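Local coordinates for large component of pyocin AP41 (PDB 4UHQ), which is the nuclease domain of a bacteriocin and probably cuts DNA as an endonuclease with a metal-dependent HNH site, at residues G4-N9 and Y109-L114; H97-L102 and N113-T118. All blocks are in the same frame, centred on the assembly; numbering follows the deposited sequence.

Contact 1 (G4-N9 and Y109-L114); sequences GVATGN and YNIDNL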
loop_
_atom_site.group_PDB
_atom_site.type_symbol
_atom_site.label_atom_id
_atom_site.label_comp_id
_atom_site.label_asym_id
_atom_site.label_seq_id
_atom_site.Cartn_x
_atom_site.Cartn_y
_atom_site.Cartn_z
ATOM N N GLY A 4 1.420 -17.412 -1.430
ATOM C CA GLY A 4 1.248 -17.228 -2.855
ATOM C C GLY A 4 2.432 -16.507 -3.462
ATOM O O GLY A 4 3.414 -16.242 -2.780
ATOM N N VAL A 5 2.324 -16.238 -4.757
ATOM C CA VAL A 5 3.355 -15.588 -5.546
ATOM C C VAL A 5 2.847 -14.230 -6.005
ATOM O O VAL A 5 1.692 -14.098 -6.447
ATOM C CB VAL A 5 3.733 -16.442 -6.760
ATOM C CG1 VAL A 5 4.731 -15.709 -7.663
ATOM C CG2 VAL A 5 4.314 -17.761 -6.279
ATOM N N ALA A 6 3.675 -13.196 -5.865
ATOM C CA ALA A 6 3.213 -11.902 -6.281
ATOM C C ALA A 6 3.280 -11.766 -7.792
ATOM O O ALA A 6 4.161 -12.312 -8.470
ATOM C CB ALA A 6 4.049 -10.762 -5.593
ATOM N N THR A 7 2.336 -10.992 -8.294
ATOM C CA THR A 7 2.216 -10.740 -9.708
ATOM C C THR A 7 1.966 -9.270 -9.886
ATOM O O THR A 7 1.730 -8.553 -8.903
ATOM C CB THR A 7 1.069 -11.533 -10.332
ATOM O OG1 THR A 7 -0.173 -11.169 -9.693
ATOM C CG2 THR A 7 1.294 -13.035 -10.122
ATOM N N GLY A 8 2.026 -8.807 -11.123
ATOM C CA GLY A 8 1.647 -7.440 -11.428
ATOM C C GLY A 8 2.822 -6.491 -11.559
ATOM O O GLY A 8 3.924 -6.756 -11.094
ATOM N N ASN A 9 2.544 -5.343 -12.163
ATOM C CA ASN A 9 3.625 -4.480 -12.603
ATOM C C ASN A 9 3.657 -3.080 -12.019
ATOM O O ASN A 9 4.675 -2.387 -12.163
ATOM C CB ASN A 9 3.583 -4.379 -14.128
ATOM C CG ASN A 9 3.680 -5.730 -14.775
ATOM O OD1 ASN A 9 4.535 -6.534 -14.417
ATOM N ND2 ASN A 9 2.771 -6.009 -15.698
ATOM N N TYR A 109 -2.067 -11.075 -3.820
ATOM C CA TYR A 109 -0.671 -10.624 -4.055
ATOM C C TYR A 109 -0.472 -10.068 -5.453
ATOM O O TYR A 109 0.667 -9.953 -5.938
ATOM C CB TYR A 109 0.307 -11.770 -3.857
ATOM C CG TYR A 109 0.290 -12.415 -2.505
ATOM C CD1 TYR A 109 0.720 -11.719 -1.381
ATOM C CD2 TYR A 109 -0.114 -13.732 -2.347
ATOM C CE1 TYR A 109 0.748 -12.333 -0.120
ATOM C CE2 TYR A 109 -0.115 -14.338 -1.096
ATOM C CZ TYR A 109 0.320 -13.643 -0.001
ATOM O OH TYR A 109 0.336 -14.250 1.232
ATOM N N ASN A 110 -1.574 -9.697 -6.103
ATOM C CA ASN A 110 -1.470 -8.998 -7.388
ATOM C C ASN A 110 -1.247 -7.533 -7.119
ATOM O O ASN A 110 -2.111 -6.846 -6.642
ATOM C CB ASN A 110 -2.741 -9.211 -8.232
ATOM C CG ASN A 110 -2.659 -8.512 -9.564
ATOM O OD1 ASN A 110 -1.748 -7.734 -9.822
ATOM N ND2 ASN A 110 -3.592 -8.843 -10.472
ATOM N N ILE A 111 -0.041 -7.074 -7.435
ATOM C CA ILE A 111 0.336 -5.704 -7.153
ATOM C C ILE A 111 -0.540 -4.699 -7.927
ATOM O O ILE A 111 -0.763 -3.562 -7.446
ATOM C CB ILE A 111 1.829 -5.527 -7.484
ATOM C CG1 ILE A 111 2.696 -6.396 -6.533
ATOM C CG2 ILE A 111 2.221 -4.038 -7.447
ATOM C CD1 ILE A 111 4.085 -6.776 -7.117
ATOM N N ASP A 112 -1.082 -5.104 -9.087
ATOM C CA ASP A 112 -2.007 -4.229 -9.797
ATOM C C ASP A 112 -3.408 -4.160 -9.147
ATOM O O ASP A 112 -4.215 -3.295 -9.514
ATOM C CB ASP A 112 -2.095 -4.662 -11.276
ATOM C CG ASP A 112 -0.774 -4.464 -11.988
ATOM O OD1 ASP A 112 -0.149 -3.429 -11.711
ATOM O OD2 ASP A 112 -0.364 -5.347 -12.763
ATOM N N ASN A 113 -3.650 -5.002 -8.147
ATOM C CA ASN A 113 -4.825 -4.902 -7.304
ATOM C C ASN A 113 -4.558 -4.184 -5.996
ATOM O O ASN A 113 -5.365 -4.249 -5.064
ATOM C CB ASN A 113 -5.362 -6.297 -6.978
ATOM C CG ASN A 113 -6.775 -6.245 -6.433
ATOM O OD1 ASN A 113 -7.573 -5.436 -6.883
ATOM N ND2 ASN A 113 -7.078 -7.088 -5.458
ATOM N N LEU A 114 -3.431 -3.487 -5.912
ATOM C CA LEU A 114 -3.090 -2.794 -4.636
ATOM C C LEU A 114 -3.009 -1.288 -4.824
ATOM O O LEU A 114 -2.535 -0.815 -5.878
ATOM C CB LEU A 114 -1.729 -3.246 -4.089
ATOM C CG LEU A 114 -1.608 -4.740 -3.950
ATOM C CD1 LEU A 114 -0.219 -5.091 -3.417
ATOM C CD2 LEU A 114 -2.686 -5.341 -3.056
#
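The ring of Tyr109 meets Gly4 obliquely, its CE2 coming to 3.5 Å from Gly4 N. Tyr109 CG stands beside its own backbone N (chi1 -59°), which carries the ring back along the 4-5 strand, and its OH bonds to Glu2 O. At the Asn9 end lies the Asp112 carboxylate, which accepts from Asn9 N, with OD2 at 3.0 Å met from above the carboxylate plane; the bond to OD1 is weak, and OD1 has a second donor in Gly10 N. The Asn110 amide, beside Thr7 and Gly8, turns back on its own chain, OD1 taking Asp112 N at 2.8 Å from above its carbonyl plane to close an Asx turn.

Between Tyr109 and Asp112 the backbones run roughly parallel, joined by a single bridge at Thr7 and Asn110. Thr7 N gives to Tyr109 O at 3.1 Å, and Thr7 O receives Ile111 N at 2.7 Å in a nearly straight bond (169°). Thr7 OG1 lies across the Asn110 side chain, 3.4 Å from Asn110 CA. On the inner side, Ala6 CB touches Ile111 CD1 at 4.3 Å.

Ala6 also packs on Phe48 and Tyr109 on Trp45, both of helix 45-57, while Ile111 reaches Ala34 and Leu37 of helix 31-37. The N-terminal segment, paired through Gly4 with strand 41-42, is thereby laid against the loop that leads into strand 114-117.

Contact 2 (H97-L102 and N113-T118); sequences HHVVPL and NLVIVT. With NI (nickel (II) ion), chain E.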
loop_
_atom_site.group_PDB
_atom_site.type_symbol
_atom_site.label_atom_id
_atom_site.label_comp_id
_atom_site.label_asym_id
_atom_site.label_seq_id
_atom_site.Cartn_x
_atom_site.Cartn_y
_atom_site.Cartn_z
ATOM N N HIS A 97 -4.420 -1.340 0.408
ATOM C CA HIS A 97 -5.807 -1.765 0.173
ATOM C C HIS A 97 -5.913 -2.544 -1.131
ATOM O O HIS A 97 -5.276 -2.227 -2.147
ATOM C CB HIS A 97 -6.705 -0.506 0.166
ATOM C CG HIS A 97 -8.027 -0.633 -0.555
ATOM N ND1 HIS A 97 -9.127 -1.340 -0.070
ATOM C CD2 HIS A 97 -8.451 -0.026 -1.695
ATOM C CE1 HIS A 97 -10.140 -1.192 -0.906
ATOM N NE2 HIS A 97 -9.755 -0.402 -1.904
ATOM N N HIS A 98 -6.708 -3.607 -1.076
ATOM C CA HIS A 98 -7.019 -4.391 -2.259
ATOM C C HIS A 98 -8.182 -3.735 -2.996
ATOM O O HIS A 98 -9.296 -3.650 -2.493
ATOM C CB HIS A 98 -7.359 -5.841 -1.844
ATOM C CG HIS A 98 -6.150 -6.586 -1.364
ATOM N ND1 HIS A 98 -5.712 -6.559 -0.051
ATOM C CD2 HIS A 98 -5.281 -7.369 -2.050
ATOM C CE1 HIS A 98 -4.589 -7.276 0.037
ATOM N NE2 HIS A 98 -4.308 -7.774 -1.160
ATOM N N VAL A 99 -7.893 -3.241 -4.197
ATOM C CA VAL A 99 -8.813 -2.417 -4.976
ATOM C C VAL A 99 -10.116 -3.159 -5.246
ATOM O O VAL A 99 -11.200 -2.609 -5.033
ATOM C CB VAL A 99 -8.154 -1.998 -6.295
ATOM C CG1 VAL A 99 -9.109 -1.229 -7.165
ATOM C CG2 VAL A 99 -6.944 -1.087 -6.013
ATOM N N VAL A 100 -10.001 -4.393 -5.741
ATOM C CA VAL A 100 -11.119 -5.350 -5.676
ATOM C C VAL A 100 -10.902 -6.084 -4.359
ATOM O O VAL A 100 -9.888 -6.765 -4.159
ATOM C CB VAL A 100 -11.087 -6.341 -6.832
ATOM C CG1 VAL A 100 -12.252 -7.346 -6.665
ATOM C CG2 VAL A 100 -11.175 -5.596 -8.156
ATOM N N PRO A 101 -11.785 -5.875 -3.399
ATOM C CA PRO A 101 -11.533 -6.473 -2.096
ATOM C C PRO A 101 -11.416 -7.992 -2.108
ATOM O O PRO A 101 -11.974 -8.687 -2.958
ATOM C CB PRO A 101 -12.751 -6.046 -1.275
ATOM C CG PRO A 101 -13.107 -4.702 -1.902
ATOM C CD PRO A 101 -12.926 -4.932 -3.371
ATOM N N LEU A 102 -10.640 -8.504 -1.158
ATOM C CA LEU A 102 -10.511 -9.955 -1.044
ATOM C C LEU A 102 -11.860 -10.619 -0.896
ATOM O O LEU A 102 -12.140 -11.676 -1.440
ATOM C CB LEU A 102 -9.585 -10.297 0.137
ATOM C CG LEU A 102 -8.212 -9.611 0.086
ATOM C CD1 LEU A 102 -7.405 -9.895 1.370
ATOM C CD2 LEU A 102 -7.485 -10.155 -1.092
ATOM N N ASN A 113 -3.650 -5.002 -8.147
ATOM C CA ASN A 113 -4.825 -4.902 -7.304
ATOM C C ASN A 113 -4.558 -4.184 -5.996
ATOM O O ASN A 113 -5.365 -4.249 -5.064
ATOM C CB ASN A 113 -5.362 -6.297 -6.978
ATOM C CG ASN A 113 -6.775 -6.245 -6.433
ATOM O OD1 ASN A 113 -7.573 -5.436 -6.883
ATOM N ND2 ASN A 113 -7.078 -7.088 -5.458
ATOM N N LEU A 114 -3.431 -3.487 -5.912
ATOM C CA LEU A 114 -3.090 -2.794 -4.636
ATOM C C LEU A 114 -3.009 -1.288 -4.824
ATOM O O LEU A 114 -2.535 -0.815 -5.878
ATOM C CB LEU A 114 -1.729 -3.246 -4.089
ATOM C CG LEU A 114 -1.608 -4.740 -3.950
ATOM C CD1 LEU A 114 -0.219 -5.091 -3.417
ATOM C CD2 LEU A 114 -2.686 -5.341 -3.056
ATOM N N VAL A 115 -3.468 -0.563 -3.811
ATOM C CA VAL A 115 -3.144 0.868 -3.708
ATOM C C VAL A 115 -2.689 1.156 -2.302
ATOM O O VAL A 115 -2.924 0.361 -1.371
ATOM C CB VAL A 115 -4.342 1.777 -4.055
ATOM C CG1 VAL A 115 -4.678 1.694 -5.536
ATOM C CG2 VAL A 115 -5.589 1.402 -3.171
ATOM N N ILE A 116 -2.025 2.306 -2.109
ATOM C CA ILE A 116 -1.767 2.780 -0.751
ATOM C C ILE A 116 -2.774 3.861 -0.411
ATOM O O ILE A 116 -3.085 4.712 -1.254
ATOM C CB ILE A 116 -0.348 3.365 -0.564
ATOM C CG1 ILE A 116 0.726 2.367 -1.001
ATOM C CG2 ILE A 116 -0.129 3.761 0.900
ATOM C CD1 ILE A 116 0.629 0.962 -0.341
ATOM N N VAL A 117 -3.345 3.752 0.793
ATOM C CA VAL A 117 -4.363 4.662 1.311
ATOM C C VAL A 117 -4.066 4.964 2.760
ATOM O O VAL A 117 -3.387 4.200 3.469
ATOM C CB VAL A 117 -5.781 4.064 1.208
ATOM C CG1 VAL A 117 -6.289 4.138 -0.230
ATOM C CG2 VAL A 117 -5.759 2.595 1.722
ATOM N N THR A 118 -4.542 6.103 3.239
ATOM C CA THR A 118 -4.476 6.350 4.689
ATOM C C THR A 118 -5.547 5.513 5.394
ATOM O O THR A 118 -6.501 5.056 4.755
ATOM C CB THR A 118 -4.707 7.814 5.059
ATOM O OG1 THR A 118 -6.000 8.204 4.578
ATOM C CG2 THR A 118 -3.675 8.655 4.411
HETATM NI NI NI E . -9.495 -2.593 1.559
HETATM O O HOH W 1 -10.221 -3.967 0.062
#
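Strands 95-98 and 114-117 form the beta-hairpin of the HNH, or His-Me finger, nuclease motif, and His97, on strand 95-98, binds the nickel. His97 and Val115 are an antiparallel hydrogen-bonded pair: His97 N gives to Val115 O at 2.9 Å, and Val115 N returns a bond to His97 O. With CG anti to its backbone N (chi1 158°), the His97 ring lies beside Val115, whose CG2 meets the ring edge at CD2, 3.5 Å away. Val117 CG2 packs on His97 CB. His97 ND1 binds the nickel at 2.1 Å; among the ion's six ligand atoms are also a water and the NE2 atoms of His122 and His126, from helix 119-132.

On the other face of the sheet, His98 and Leu114 form the non-hydrogen-bonded pair. Leu114 CD2 sits over the His98 ring, 3.8 Å from its centroid, a CH-pi contact, while Asn113 ND2 lies at the ring's edge. His98 NE2 is held by Leu108 O, and its ND1 bonds to a citrate probably left from crystallisation.

Where strand 95-98 ends and 114-117 begins, Asn113 ties down the turn after His98. Its backbone O takes Val99 N; its amide then bonds Val100 twice, OD1 accepting from the backbone N at 2.9 Å and ND2 giving to Val100 O at 3.1 Å along a lone pair, both nearly straight. ND2 also bonds Ala107 O, so both polar atoms of this buried amide are engaged. Val99 CG2 meets Val115 CG1 at 3.6 Å.

A two-stranded hairpin followed by a helix, gripping one metal ion through histidines from both, is the beta-beta-alpha-metal finger of colicin-type DNases.

The two contacts meet in one piece of chain: contact 1 ends on 109-114 and contact 2 picks up at 113-118, so Asn113 and Leu114 belong to both, and the contact centres are about 11 Å apart. In chain order come 4-9, then 97-102, then the shared stretch, all within the DNase domain. Contact 1 joins residues 4-9 to the loop entering strand 114-117, while contact 2 pairs that strand with 95-98 at the nickel site. Helix 45-57 lies against both, through Trp45 and Phe48. Residues 4-9 thus bond to a loop that runs straight on, through Asn113 and Leu114, into the metal-site hairpin, although the side chain of Asn110 lies about 14 Å from the nickel.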